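ALKF (Bacillus cereus, PDB 3ZBO) is of unknown function but shows affinity for branched DNA structures and belongs with the kin of the HEAT-like repeat DNA glycosylases. Local coordinates at residues A[61-66]-A[103-108]; A[50-55]-A[71-76]. One frame throughout, in Å; residues are numbered along the deposited sequence.

In the fold
The two contacts of this example meet through helix 68-77. Contact 2 (50-55 with 71-76) joins one side of that helix to the end of helix 46-52; contact 1 (61-66 with 103-108) joins two other helices that both touch it, 56-63 and 98-110. Their centres lie about 10 Å apart. Y63 O approaches M71 CG at 3.4 Å, and V104 CG2 meets Y72 CD2 at 3.5 Å. Contact 1 is the deeper, its centre about 11 Å from the chain centre against about 17 Å for contact 2. R240, near the C-terminus, reaches both helices, bonding T108 OG1 through NH2 and Y72 OH through its backbone O.

Contact 1. Residues A[61-66]-A[103-108]; sequences ELYATG and YVVAVT
Y63 reaches across from helix 56-63 to V104 and V105 on helix 98-110, a single aromatic side chain spanning backbones whose nearest CA atoms, those of Y63 and V104, stand 10.1 Å apart. Its CG is anti to the backbone N (chi1 -162°), which carries the ring out toward the valines. V104 meets the ring edge, V104 CG1 lying near the ring plane at 4.2 Å from Y63 CE1, the two side chains running antiparallel alongside one another. V105 crosses Y63 at about a right angle, and its CG2 comes to 3.3 Å from Y63 OH, the closest approach between the segments. Outside the pair, Y63 stacks on W91 and its hydroxyl hydrogen-bonds to W91 O.

All three touching residues are buried. The other side of segment 61-66 is looser: A64 is exposed, and a type I turn runs from Y63 to G66, with G66 leaving helical geometry at phi 71°. There L62 O is gripped twice, by T65 OG1 at 2.7 Å, nearly in line with the carbonyl bond, and by T65 N at 3.1 Å; T65 OG1 also bonds to N67 N. On the partner helix, within the wider pi-type turn at 103-105, V104 offers its O to both T108 N and T108 OG1, the hydroxyl sitting above the carbonyl plane at 3.0 Å.

No hydrogen bond links the segments; van der Waals packing, including methyl against phenol oxygen, joins them, while the buried phenol hydroxyl is satisfied by a third helix through W91.

Contact 2. Residues A[50-55]-A[71-76]; sequences KKIKLN and MYFAGI
The F73 ring receives I52 at its edge: I52 CD1 lies in the ring plane, 3.7 Å from F73 CE2 and 3.8 Å from F73 CZ, and within the two segments nothing comes over either face. Outside the segments, F73 also touches V12, L16, M45, I48, A49 and L62. With CG anti to the backbone N (chi1 -173°), F73 extends its ring from helix 68-77 toward the end of helix 46-52. I52 answers with an extended chain (chi2 167°) that brings its CD1 methyl forward to the ring.

A thinner contact lies beside this one. L54 belongs to the loop after the helix and turns its CD2 methyl to within 4.3 Å of I76 O, where the backbones draw closest (L54 CA to I76 CA, 8.0 Å). The I76 side chain itself leads away, and L54 is exposed, so this margin faces solvent.

The chain leaves the helix at K53, whose phi is positive. Its side chain folds back, and K53 NZ donates to K50 O at 2.7 Å almost straight along the carbonyl bond (172°), tying K53 back to the last turn of helix 46-52.

N55 then caps the start of helix 56-63, its OD1 accepting from L58 N, while its backbone hydrogen-bonds to I77. The I52-F73 pair thus lies between helices 46-52 and 68-77, with V12 of helix 9-19 touching both side chains, L58 of helix 56-63 touching I52 and L62 touching F73.

Contact 1. Residues A[61-66]-A[103-108]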
ATOM      1  N   GLU A  61       7.844  13.602  13.021  1.00 13.28           N
ATOM      2  CA  GLU A  61       9.257  13.460  13.295  1.00 15.14           C
ATOM      3  C   GLU A  61       9.821  12.078  12.913  1.00 12.92           C
ATOM      4  O   GLU A  61      10.969  12.021  12.417  1.00 14.65           O
ATOM      5  CB  GLU A  61       9.531  13.709  14.793  1.00 15.23           C
ATOM      6  CG  GLU A  61       9.212  15.111  15.217  1.00 18.16           C
ATOM      7  CD  GLU A  61       9.838  15.443  16.607  1.00 22.23           C
ATOM      8  OE1 GLU A  61      10.984  15.024  16.949  1.00 21.69           O
ATOM      9  OE2 GLU A  61       9.159  16.218  17.344  1.00 22.75           O
ATOM     10  N   LEU A  62       9.021  11.059  13.148  1.00 12.95           N
ATOM     11  CA  LEU A  62       9.462   9.684  12.816  1.00 12.57           C
ATOM     12  C   LEU A  62       9.549   9.577  11.299  1.00 14.33           C
ATOM     13  O   LEU A  62      10.559   8.989  10.791  1.00 13.77           O
ATOM     14  CB  LEU A  62       8.484   8.660  13.375  1.00 14.55           C
ATOM     15  CG  LEU A  62       8.537   8.615  14.888  1.00 13.15           C
ATOM     16  CD1 LEU A  62       7.389   7.769  15.330  1.00 16.52           C
ATOM     17  CD2 LEU A  62       9.828   7.996  15.359  1.00 16.70           C
ATOM     18  N   TYR A  63       8.592  10.135  10.570  1.00 15.05           N
ATOM     19  CA  TYR A  63       8.667   9.934   9.081  1.00 12.55           C
ATOM     20  C   TYR A  63       9.881  10.656   8.493  1.00 14.07           C
ATOM     21  O   TYR A  63      10.538  10.175   7.540  1.00 14.18           O
ATOM     22  CB  TYR A  63       7.347  10.447   8.479  1.00 11.92           C
ATOM     23  CG  TYR A  63       7.169   9.894   7.090  1.00 11.13           C
ATOM     24  CD1 TYR A  63       6.636   8.618   6.882  1.00 12.69           C
ATOM     25  CD2 TYR A  63       7.539  10.673   5.986  1.00 10.65           C
ATOM     26  CE1 TYR A  63       6.459   8.100   5.570  1.00 15.31           C
ATOM     27  CE2 TYR A  63       7.441  10.164   4.689  1.00 12.77           C
ATOM     28  CZ  TYR A  63       6.895   8.872   4.513  1.00 11.95           C
ATOM     29  OH  TYR A  63       6.764   8.397   3.226  1.00 12.67           O
ATOM     30  N   ALA A  64      10.266  11.762   9.128  1.00 14.69           N
ATOM     31  CA  ALA A  64      11.397  12.554   8.662  1.00 13.75           C
ATOM     32  C   ALA A  64      12.718  11.920   8.864  1.00 15.19           C
ATOM     33  O   ALA A  64      13.740  12.477   8.369  1.00 16.89           O
ATOM     34  CB  ALA A  64      11.389  13.979   9.368  1.00 15.60           C
ATOM     35  N   THR A  65      12.774  10.855   9.681  1.00 15.29           N
ATOM     36  CA  THR A  65      14.067  10.161   9.915  1.00 14.87           C
ATOM     37  C   THR A  65      14.636   9.586   8.623  1.00 14.83           C
ATOM     38  O   THR A  65      15.858   9.396   8.515  1.00 16.68           O
ATOM     39  CB  THR A  65      13.960   9.043  10.912  1.00 15.08           C
ATOM     40  OG1 THR A  65      13.100   8.049  10.438  1.00 14.54           O
ATOM     41  CG2 THR A  65      13.519   9.604  12.285  1.00 16.85           C
ATOM     42  N   GLY A  66      13.747   9.207   7.712  1.00 14.43           N
ATOM     43  CA  GLY A  66      14.192   8.400   6.570  1.00 15.53           C
ATOM     44  C   GLY A  66      14.579   6.980   6.939  1.00 16.34           C
ATOM     45  O   GLY A  66      15.095   6.276   6.046  1.00 15.18           O
ATOM     46  N   TYR A 103       2.609   0.342   1.421  1.00  9.66           N
ATOM     47  CA  TYR A 103       2.185  -0.231   2.706  1.00 10.98           C
ATOM     48  C   TYR A 103       2.196   0.804   3.853  1.00 12.62           C
ATOM     49  O   TYR A 103       1.699   0.535   4.951  1.00 14.94           O
ATOM     50  CB  TYR A 103       3.087  -1.414   3.071  1.00 12.18           C
ATOM     51  CG  TYR A 103       3.215  -2.459   2.009  1.00 10.29           C
ATOM     52  CD1 TYR A 103       2.162  -2.763   1.117  1.00 12.97           C
ATOM     53  CD2 TYR A 103       4.444  -3.108   1.877  1.00 15.01           C
ATOM     54  CE1 TYR A 103       2.330  -3.809   0.153  1.00 15.59           C
ATOM     55  CE2 TYR A 103       4.597  -4.069   0.904  1.00 15.22           C
ATOM     56  CZ  TYR A 103       3.572  -4.371   0.084  1.00 17.56           C
ATOM     57  OH  TYR A 103       3.828  -5.307  -0.899  1.00 18.86           O
ATOM     58  N   VAL A 104       2.664   2.027   3.581  1.00 11.15           N
ATOM     59  CA  VAL A 104       2.719   3.087   4.615  1.00 10.42           C
ATOM     60  C   VAL A 104       1.913   4.307   4.140  1.00 11.42           C
ATOM     61  O   VAL A 104       0.795   4.531   4.631  1.00 12.29           O
ATOM     62  CB  VAL A 104       4.145   3.526   4.910  1.00 10.18           C
ATOM     63  CG1 VAL A 104       4.113   4.646   5.993  1.00 12.84           C
ATOM     64  CG2 VAL A 104       4.956   2.361   5.413  1.00 12.69           C
ATOM     65  N   VAL A 105       2.315   5.002   3.069  1.00 10.59           N
ATOM     66  CA  VAL A 105       1.561   6.158   2.663  1.00 10.42           C
ATOM     67  C   VAL A 105       0.187   5.796   2.118  1.00 10.85           C
ATOM     68  O   VAL A 105      -0.795   6.434   2.502  1.00 11.50           O
ATOM     69  CB  VAL A 105       2.391   6.922   1.612  1.00  9.87           C
ATOM     70  CG1 VAL A 105       1.636   8.235   1.247  1.00 11.11           C
ATOM     71  CG2 VAL A 105       3.805   7.332   2.183  1.00 11.38           C
ATOM     72  N   ALA A 106       0.081   4.787   1.232  1.00  9.82           N
ATOM     73  CA  ALA A 106      -1.258   4.452   0.674  1.00 10.00           C
ATOM     74  C   ALA A 106      -2.181   3.964   1.806  1.00 10.22           C
ATOM     75  O   ALA A 106      -3.407   4.194   1.710  1.00 11.67           O
ATOM     76  CB  ALA A 106      -1.086   3.342  -0.356  1.00 11.54           C
ATOM     77  N   VAL A 107      -1.642   3.249   2.815  1.00 10.24           N
ATOM     78  CA  VAL A 107      -2.545   2.718   3.836  1.00 11.30           C
ATOM     79  C   VAL A 107      -2.986   3.911   4.731  1.00 11.83           C
ATOM     80  O   VAL A 107      -4.205   3.980   5.030  1.00 12.82           O
ATOM     81  CB  VAL A 107      -1.824   1.648   4.642  1.00 12.27           C
ATOM     82  CG1 VAL A 107      -2.743   1.152   5.778  1.00 11.74           C
ATOM     83  CG2 VAL A 107      -1.368   0.452   3.817  1.00 13.58           C
ATOM     84  N   THR A 108      -2.080   4.802   5.114  1.00 12.85           N
ATOM     85  CA  THR A 108      -2.496   5.986   5.875  1.00 12.10           C
ATOM     86  C   THR A 108      -3.536   6.791   5.072  1.00 12.58           C
ATOM     87  O   THR A 108      -4.561   7.171   5.568  1.00 13.94           O
ATOM     88  CB  THR A 108      -1.291   6.793   6.149  1.00 13.92           C
ATOM     89  OG1 THR A 108      -0.380   5.996   6.938  1.00 16.33           O
ATOM     90  CG2 THR A 108      -1.643   8.019   7.001  1.00 14.65           C
TER

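Contact 2. Residues A[50-55]-A[71-76]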
ATOM      1  N   LYS A  50      -0.113   0.794  20.873  1.00 28.22           N
ATOM      2  CA  LYS A  50      -1.227   0.849  21.846  1.00 31.61           C
ATOM      3  C   LYS A  50      -0.952   1.949  22.896  1.00 30.10           C
ATOM      4  O   LYS A  50      -1.916   2.656  23.337  1.00 31.59           O
ATOM      5  CB  LYS A  50      -1.475  -0.532  22.511  1.00 33.07           C
ATOM      6  CG  LYS A  50      -2.700  -0.474  23.507  1.00 40.25           C
ATOM      7  CD  LYS A  50      -2.837  -1.741  24.435  1.00 45.30           C
ATOM      8  CE  LYS A  50      -2.960  -1.358  25.955  1.00 46.77           C
ATOM      9  NZ  LYS A  50      -4.311  -0.946  26.422  1.00 51.20           N
ATOM     10  N   LYS A  51       0.311   2.156  23.252  1.00 30.06           N
ATOM     11  CA  LYS A  51       0.657   3.229  24.216  1.00 31.34           C
ATOM     12  C   LYS A  51       0.374   4.630  23.595  1.00 30.39           C
ATOM     13  O   LYS A  51      -0.168   5.571  24.222  1.00 31.30           O
ATOM     14  CB  LYS A  51       2.126   3.174  24.697  1.00 30.89           C
ATOM     15  CG  LYS A  51       2.580   1.950  25.568  1.00 37.30           C
ATOM     16  CD  LYS A  51       3.993   2.191  26.202  1.00 40.26           C
ATOM     17  CE  LYS A  51       5.035   1.018  26.059  1.00 45.23           C
ATOM     18  NZ  LYS A  51       6.047   1.267  24.930  1.00 42.38           N
ATOM     19  N   ILE A  52       0.723   4.775  22.322  1.00 27.50           N
ATOM     20  CA  ILE A  52       0.745   6.114  21.738  1.00 26.54           C
ATOM     21  C   ILE A  52      -0.589   6.563  21.168  1.00 26.06           C
ATOM     22  O   ILE A  52      -0.941   7.743  21.275  1.00 27.25           O
ATOM     23  CB  ILE A  52       1.875   6.177  20.654  1.00 25.97           C
ATOM     24  CG1 ILE A  52       3.222   6.051  21.340  1.00 28.39           C
ATOM     25  CG2 ILE A  52       1.692   7.485  19.794  1.00 25.36           C
ATOM     26  CD1 ILE A  52       4.367   5.770  20.341  1.00 24.03           C
ATOM     27  N   LYS A  53      -1.310   5.626  20.560  1.00 25.82           N
ATOM     28  CA  LYS A  53      -2.579   5.793  19.891  1.00 29.53           C
ATOM     29  C   LYS A  53      -2.296   6.688  18.698  1.00 28.85           C
ATOM     30  O   LYS A  53      -1.495   6.243  17.849  1.00 30.93           O
ATOM     31  CB  LYS A  53      -3.721   6.305  20.792  1.00 30.50           C
ATOM     32  CG  LYS A  53      -4.204   5.247  21.842  1.00 37.72           C
ATOM     33  CD  LYS A  53      -4.597   5.916  23.177  1.00 42.59           C
ATOM     34  CE  LYS A  53      -5.124   4.861  24.169  1.00 45.05           C
ATOM     35  NZ  LYS A  53      -3.966   3.975  24.581  1.00 44.39           N
ATOM     36  N   LEU A  54      -2.886   7.877  18.624  1.00 26.27           N
ATOM     37  CA  LEU A  54      -2.649   8.804  17.493  1.00 25.91           C
ATOM     38  C   LEU A  54      -1.772   9.982  17.974  1.00 25.33           C
ATOM     39  O   LEU A  54      -1.980  10.547  19.087  1.00 26.40           O
ATOM     40  CB  LEU A  54      -3.959   9.277  16.794  1.00 24.33           C
ATOM     41  CG  LEU A  54      -4.938   8.144  16.290  1.00 30.83           C
ATOM     42  CD1 LEU A  54      -5.832   8.657  15.184  1.00 33.43           C
ATOM     43  CD2 LEU A  54      -4.273   6.851  15.701  1.00 32.43           C
ATOM     44  N   ASN A  55      -0.717  10.321  17.218  1.00 20.09           N
ATOM     45  CA  ASN A  55       0.088  11.484  17.549  1.00 18.99           C
ATOM     46  C   ASN A  55       0.780  11.926  16.235  1.00 16.85           C
ATOM     47  O   ASN A  55       1.865  11.414  15.863  1.00 17.26           O
ATOM     48  CB  ASN A  55       1.115  11.084  18.594  1.00 18.56           C
ATOM     49  CG  ASN A  55       1.984  12.273  19.090  1.00 20.12           C
ATOM     50  OD1 ASN A  55       2.132  13.352  18.452  1.00 20.18           O
ATOM     51  ND2 ASN A  55       2.578  12.075  20.284  1.00 22.98           N
ATOM     52  N   MET A  71       9.496   5.150   9.781  1.00 11.96           N
ATOM     53  CA  MET A  71       8.487   5.662   8.859  1.00 12.93           C
ATOM     54  C   MET A  71       7.203   4.796   8.809  1.00 12.93           C
ATOM     55  O   MET A  71       6.087   5.322   8.746  1.00 12.43           O
ATOM     56  CB  MET A  71       9.037   5.781   7.448  1.00 10.61           C
ATOM     57  CG  MET A  71      10.128   6.805   7.349  1.00 12.55           C
ATOM     58  SD  MET A  71      11.144   6.665   5.855  1.00 14.13           S
ATOM     59  CE  MET A  71      10.124   7.647   4.711  1.00 13.09           C
ATOM     60  N   TYR A  72       7.384   3.459   8.835  1.00 12.09           N
ATOM     61  CA  TYR A  72       6.259   2.551   8.971  1.00 12.76           C
ATOM     62  C   TYR A  72       5.500   2.832  10.246  1.00 11.66           C
ATOM     63  O   TYR A  72       4.252   2.921  10.217  1.00 13.23           O
ATOM     64  CB  TYR A  72       6.813   1.082   8.853  1.00 13.55           C
ATOM     65  CG  TYR A  72       5.624   0.147   8.764  1.00 12.24           C
ATOM     66  CD1 TYR A  72       4.967  -0.269   9.923  1.00 13.39           C
ATOM     67  CD2 TYR A  72       5.238  -0.399   7.573  1.00 12.86           C
ATOM     68  CE1 TYR A  72       3.863  -1.134   9.786  1.00 14.13           C
ATOM     69  CE2 TYR A  72       4.100  -1.217   7.434  1.00 13.22           C
ATOM     70  CZ  TYR A  72       3.458  -1.623   8.566  1.00 15.23           C
ATOM     71  OH  TYR A  72       2.322  -2.432   8.433  1.00 16.98           O
ATOM     72  N   PHE A  73       6.203   2.978  11.357  1.00 13.16           N
ATOM     73  CA  PHE A  73       5.511   3.181  12.600  1.00 14.12           C
ATOM     74  C   PHE A  73       4.803   4.561  12.586  1.00 14.72           C
ATOM     75  O   PHE A  73       3.698   4.699  13.120  1.00 13.90           O
ATOM     76  CB  PHE A  73       6.540   3.105  13.763  1.00 15.14           C
ATOM     77  CG  PHE A  73       5.903   3.130  15.084  1.00 15.61           C
ATOM     78  CD1 PHE A  73       5.143   2.072  15.468  1.00 20.35           C
ATOM     79  CD2 PHE A  73       6.021   4.234  15.904  1.00 14.98           C
ATOM     80  CE1 PHE A  73       4.435   2.094  16.712  1.00 18.45           C
ATOM     81  CE2 PHE A  73       5.347   4.226  17.179  1.00 17.40           C
ATOM     82  CZ  PHE A  73       4.572   3.158  17.531  1.00 19.70           C
ATOM     83  N   ALA A  74       5.418   5.578  11.958  1.00 12.99           N
ATOM     84  CA  ALA A  74       4.765   6.898  11.862  1.00 13.60           C
ATOM     85  C   ALA A  74       3.403   6.722  11.191  1.00 13.56           C
ATOM     86  O   ALA A  74       2.402   7.314  11.585  1.00 14.50           O
ATOM     87  CB  ALA A  74       5.611   7.778  11.017  1.00 12.90           C
ATOM     88  N   GLY A  75       3.329   5.866  10.131  1.00 12.13           N
ATOM     89  CA  GLY A  75       1.975   5.657   9.533  1.00 12.22           C
ATOM     90  C   GLY A  75       0.974   5.076  10.535  1.00 13.81           C
ATOM     91  O   GLY A  75      -0.187   5.476  10.471  1.00 15.22           O
ATOM     92  N   ILE A  76       1.372   4.141  11.407  1.00 14.07           N
ATOM     93  CA  ILE A  76       0.427   3.516  12.311  1.00 15.55           C
ATOM     94  C   ILE A  76      -0.066   4.529  13.291  1.00 17.01           C
ATOM     95  O   ILE A  76      -1.282   4.457  13.681  1.00 19.17           O
ATOM     96  CB  ILE A  76       1.130   2.390  13.002  1.00 18.13           C
ATOM     97  CG1 ILE A  76       1.323   1.212  12.015  1.00 18.96           C
ATOM     98  CG2 ILE A  76       0.274   1.925  14.273  1.00 20.22           C
ATOM     99  CD1 ILE A  76       2.439   0.398  12.532  1.00 25.77           C
TER